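Local atomic coordinates of Blr6230 protein (Bradyrhizobium diazoefficiens USDA 110, PDB entry 5NGG), a protein that probably hydrolyses beta-lactam antibiotics, as a zinc-dependent metallo-beta-lactamase of subclass B3. Residues D45-V50 with A56-K61; E112-T117 with P148-D153. One frame throughout, in Å; residues are numbered along the deposited sequence. Where two conformers were deposited one is given.

Interaction 1: residues D45-V50 with A56-K61; sequences DNIYYV and AVYVIK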
# COMPACT_ATOMS: atom_id res chain seq x y z
N ASP A 45 8.57 10.94 12.48
CA ASP A 45 9.95 10.46 12.66
C ASP A 45 10.60 10.29 11.27
O ASP A 45 10.71 11.28 10.53
CB ASP A 45 9.94 9.20 13.54
CG ASP A 45 11.31 8.84 14.09
OD1 ASP A 45 12.31 9.58 13.88
OD2 ASP A 45 11.38 7.77 14.76
N ASN A 46 11.04 9.08 10.92
CA ASN A 46 11.77 8.84 9.68
C ASN A 46 10.89 8.38 8.51
O ASN A 46 11.42 7.88 7.53
CB ASN A 46 12.93 7.87 9.92
CG ASN A 46 12.53 6.51 10.43
OD1 ASN A 46 11.54 6.36 11.16
ND2 ASN A 46 13.35 5.51 10.12
N ILE A 47 9.58 8.60 8.60
CA ILE A 47 8.61 8.28 7.55
C ILE A 47 8.17 9.57 6.86
O ILE A 47 7.66 10.48 7.52
CB ILE A 47 7.38 7.53 8.08
CG1 ILE A 47 7.76 6.22 8.77
CG2 ILE A 47 6.39 7.28 6.94
CD1 ILE A 47 6.63 5.54 9.49
N TYR A 48 8.35 9.60 5.54
CA TYR A 48 8.07 10.79 4.72
C TYR A 48 7.06 10.41 3.63
O TYR A 48 7.20 9.36 2.98
CB TYR A 48 9.34 11.33 4.04
CG TYR A 48 10.41 11.77 5.02
CD1 TYR A 48 11.19 10.84 5.71
CD2 TYR A 48 10.62 13.13 5.29
CE1 TYR A 48 12.14 11.24 6.64
CE2 TYR A 48 11.58 13.53 6.21
CZ TYR A 48 12.33 12.59 6.88
OH TYR A 48 13.27 13.00 7.81
N TYR A 49 6.06 11.26 3.42
CA TYR A 49 5.06 11.06 2.36
C TYR A 49 5.58 11.70 1.08
O TYR A 49 5.93 12.87 1.08
CB TYR A 49 3.73 11.72 2.77
CG TYR A 49 2.59 11.41 1.84
CD1 TYR A 49 2.39 12.15 0.66
CD2 TYR A 49 1.70 10.39 2.11
CE1 TYR A 49 1.35 11.86 -0.22
CE2 TYR A 49 0.65 10.11 1.23
CZ TYR A 49 0.48 10.82 0.07
OH TYR A 49 -0.58 10.46 -0.74
N VAL A 50 5.62 10.93 -0.02
CA VAL A 50 6.09 11.39 -1.34
C VAL A 50 5.12 10.99 -2.46
O VAL A 50 5.48 10.98 -3.64
CB VAL A 50 7.53 10.92 -1.66
CG1 VAL A 50 8.53 11.51 -0.68
CG2 VAL A 50 7.63 9.40 -1.66
N ALA A 56 -0.70 6.85 -2.05
CA ALA A 56 0.31 7.11 -1.01
C ALA A 56 1.58 6.32 -1.30
O ALA A 56 1.53 5.11 -1.54
CB ALA A 56 -0.26 6.70 0.34
N VAL A 57 2.70 7.02 -1.22
CA VAL A 57 4.05 6.46 -1.41
C VAL A 57 4.87 7.05 -0.27
O VAL A 57 4.66 8.22 0.07
CB VAL A 57 4.64 6.86 -2.79
CG1 VAL A 57 6.06 6.28 -2.94
CG2 VAL A 57 3.73 6.38 -3.91
N TYR A 58 5.81 6.27 0.27
CA TYR A 58 6.59 6.74 1.41
C TYR A 58 8.07 6.44 1.20
O TYR A 58 8.45 5.46 0.59
CB TYR A 58 6.15 6.09 2.72
CG TYR A 58 4.66 6.09 2.94
CD1 TYR A 58 3.86 5.11 2.39
CD2 TYR A 58 4.04 7.07 3.72
CE1 TYR A 58 2.48 5.10 2.57
CE2 TYR A 58 2.67 7.05 3.93
CZ TYR A 58 1.90 6.07 3.35
OH TYR A 58 0.53 6.07 3.56
N VAL A 59 8.89 7.35 1.74
CA VAL A 59 10.33 7.12 1.98
C VAL A 59 10.54 6.91 3.47
O VAL A 59 10.01 7.66 4.31
CB VAL A 59 11.20 8.31 1.50
CG1 VAL A 59 12.66 8.16 1.94
CG2 VAL A 59 11.15 8.42 -0.01
N ILE A 60 11.31 5.89 3.80
CA ILE A 60 11.71 5.64 5.18
C ILE A 60 13.23 5.86 5.22
O ILE A 60 13.98 5.19 4.52
CB ILE A 60 11.33 4.23 5.63
CG1 ILE A 60 9.82 3.97 5.51
CG2 ILE A 60 11.77 4.03 7.07
CD1 ILE A 60 9.44 2.51 5.55
N LYS A 61 13.66 6.85 6.00
CA LYS A 61 15.07 7.20 6.07
C LYS A 61 15.77 6.35 7.11
O LYS A 61 15.40 6.38 8.28
CB LYS A 61 15.21 8.68 6.39
CG LYS A 61 16.63 9.19 6.36
CD LYS A 61 16.71 10.66 6.72
CE LYS A 61 18.10 11.23 6.53
NZ LYS A 61 18.15 12.70 6.80
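Tyr49 turns the edge of its ring toward the face of Tyr58 in an offset edge-to-face pair, the planes 88° apart and the centroids separated by 5.8 Å. Tyr49 CG lies opposite its backbone N across the CA–CB bond (chi1 -172°), which carries the ring along toward the start of 56-61, where CE2 rests 3.6 Å from Ala56 CB. Ile47 CG2 meets Tyr58 CD2 on the same face of the sheet. Across the sheet, Val50 CG2 wedges between Val57 CG1 at 3.7 Å and Val59 CG2. The backbones between these layers form an antiparallel ladder: Tyr48 and Val59 are a hydrogen-bonded pair, with Tyr48 N 2.8 Å from Val59 O, and Val50 N donates almost straight (175°) to Val57 O. At the polar end Lys61 N donates to Asn46 O, while Asn46 ND2 reaches Lys61 O at 2.9 Å, in the plane of the Asn46 amide. Tyr49 OH bonds to Thr52 O in the connecting turn, Tyr58 OH to Gly240 O and Tyr246 OH beyond the hairpin. Apolar layers thus clothe both faces of the hairpin; the Asn46 amide adds a bond at one end, and Ala56, at the other, lies near the zinc ligand His242.

Interaction 2: residues E112-T117 with P148-D153; sequences EIKKET and PAVKVD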
# COMPACT_ATOMS: atom_id res chain seq x y z
N GLU A 112 11.34 0.51 -13.10
CA GLU A 112 12.17 1.67 -13.40
C GLU A 112 13.10 2.01 -12.25
O GLU A 112 14.31 2.22 -12.44
CB GLU A 112 11.30 2.87 -13.74
CG GLU A 112 12.07 4.15 -13.99
CD GLU A 112 11.25 5.26 -14.57
OE1 GLU A 112 10.23 4.99 -15.24
OE2 GLU A 112 11.65 6.43 -14.41
N ILE A 113 12.54 2.11 -11.05
CA ILE A 113 13.35 2.50 -9.91
C ILE A 113 14.37 1.40 -9.57
O ILE A 113 15.51 1.71 -9.24
CB ILE A 113 12.49 2.96 -8.71
CG1 ILE A 113 11.85 4.31 -9.07
CG2 ILE A 113 13.33 3.10 -7.44
CD1 ILE A 113 10.73 4.77 -8.16
N LYS A 114 13.98 0.12 -9.65
CA LYS A 114 14.91 -0.96 -9.38
C LYS A 114 16.11 -0.91 -10.34
O LYS A 114 17.26 -1.09 -9.92
CB LYS A 114 14.18 -2.29 -9.46
CG LYS A 114 15.07 -3.48 -9.18
CD LYS A 114 14.24 -4.72 -8.92
CE LYS A 114 15.17 -5.86 -8.56
NZ LYS A 114 14.49 -7.17 -8.68
N LYS A 115 15.84 -0.69 -11.62
CA LYS A 115 16.92 -0.62 -12.59
C LYS A 115 17.84 0.58 -12.35
O LYS A 115 19.07 0.45 -12.43
CB LYS A 115 16.37 -0.59 -14.01
CG LYS A 115 17.46 -0.72 -15.06
CD LYS A 115 16.92 -1.12 -16.41
CE LYS A 115 18.03 -1.12 -17.45
N GLU A 116 17.24 1.73 -12.04
CA GLU A 116 18.00 2.97 -11.86
C GLU A 116 18.91 2.90 -10.64
O GLU A 116 20.02 3.44 -10.65
CB GLU A 116 17.05 4.17 -11.73
CG GLU A 116 17.69 5.53 -11.49
CD GLU A 116 16.69 6.66 -11.46
OE1 GLU A 116 15.61 6.54 -12.10
OE2 GLU A 116 16.97 7.68 -10.80
N THR A 117 18.44 2.24 -9.58
CA THR A 117 19.10 2.28 -8.28
C THR A 117 19.87 1.03 -7.88
O THR A 117 20.73 1.10 -7.00
CB THR A 117 18.08 2.53 -7.15
OG1 THR A 117 17.16 1.43 -7.05
CG2 THR A 117 17.35 3.84 -7.35
N PRO A 148 4.84 -2.63 -15.75
CA PRO A 148 6.14 -3.24 -16.15
C PRO A 148 6.58 -4.31 -15.15
O PRO A 148 6.69 -4.05 -13.96
CB PRO A 148 7.09 -2.04 -16.18
CG PRO A 148 6.20 -0.86 -16.41
CD PRO A 148 4.96 -1.17 -15.61
N ALA A 149 6.81 -5.51 -15.66
CA ALA A 149 7.12 -6.67 -14.81
C ALA A 149 8.44 -6.45 -14.08
O ALA A 149 9.39 -5.86 -14.61
CB ALA A 149 7.15 -7.95 -15.65
N VAL A 150 8.49 -6.96 -12.86
CA VAL A 150 9.66 -6.76 -12.00
C VAL A 150 9.93 -8.02 -11.20
O VAL A 150 8.98 -8.66 -10.70
CB VAL A 150 9.41 -5.50 -11.09
CG1 VAL A 150 8.19 -5.67 -10.19
CG2 VAL A 150 10.65 -5.11 -10.33
N LYS A 151 11.22 -8.35 -11.04
CA LYS A 151 11.61 -9.52 -10.27
C LYS A 151 11.61 -9.23 -8.77
O LYS A 151 12.02 -8.15 -8.32
CB LYS A 151 12.98 -10.01 -10.72
CG LYS A 151 12.95 -10.48 -12.16
CD LYS A 151 14.23 -11.15 -12.60
CE LYS A 151 14.00 -11.96 -13.86
NZ LYS A 151 13.35 -13.28 -13.58
N VAL A 152 11.14 -10.21 -8.01
CA VAL A 152 11.10 -10.11 -6.57
C VAL A 152 12.39 -10.74 -6.03
O VAL A 152 12.70 -11.90 -6.31
CB VAL A 152 9.86 -10.83 -6.00
CG1 VAL A 152 9.89 -10.88 -4.48
CG2 VAL A 152 8.58 -10.15 -6.49
N ASP A 153 13.13 -9.97 -5.24
CA ASP A 153 14.38 -10.45 -4.65
C ASP A 153 14.18 -11.22 -3.35
O ASP A 153 14.98 -12.11 -3.04
CB ASP A 153 15.34 -9.29 -4.46
CG ASP A 153 15.67 -8.62 -5.76
OD1 ASP A 153 16.46 -9.21 -6.52
OD2 ASP A 153 15.13 -7.53 -6.05
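Lys114 NZ is gripped by two oxygens of the 148-153 loop: it donates to Lys151 O and forms a salt bridge with Asp153 OD2, each at 2.7 Å. The two acceptors meet it differently. Lys151 O is approached from above its carbonyl plane, the nitrogen 44° out of it, whereas Asp153 OD2 is met on its syn side and 31° out of the carboxylate plane. The lysine spans the gap because its chain is extended throughout, starting with CG turned opposite the backbone N (chi1 -179°); the nearest CA atoms, those of Lys114 and Val150, remain 8.3 Å apart. Midway along this arm, Lys114 CD meets Val150 CG2 at 3.9 Å, the chains at a slant, a small apolar touch short of the charged end. Asp153 OD2 has a second partner in Leu121 N, so the strand 120-124 helps position the carboxylate that receives the lysine. Such a pairing probably stabilises the charged form of both groups. On the helix, Glu112 and Glu116 instead form salt bridges with Lys81 NZ. A single lysine therefore ties the helix 110-117 to the loop that enters the edge strand 154-156, a partly buried link carried on to the sheet through Asp153 and Leu121, in the alpha-beta/beta-alpha sandwich of the metallo-beta-lactamase fold.

How the interactions relate
Interaction 1 is a largely buried contact between neighbouring strands of the seven-stranded sheet, whereas interaction 2 is partly exposed, its centre about 17 Å from the centre of the chain against about 12 Å for interaction 1. They share no element: 45-50 and 56-61 form a local hairpin near one margin of the sheet, while 112-117 and 148-153 join a helix to the loop that leads into the strand at the other margin. Chemistry follows place: a backbone ladder flanked by apolar side chains, with 602 Å² buried, in the first, and one charged arm accounting for most of the 161 Å² in the second. Their centres are about 19 Å apart, and they do not touch.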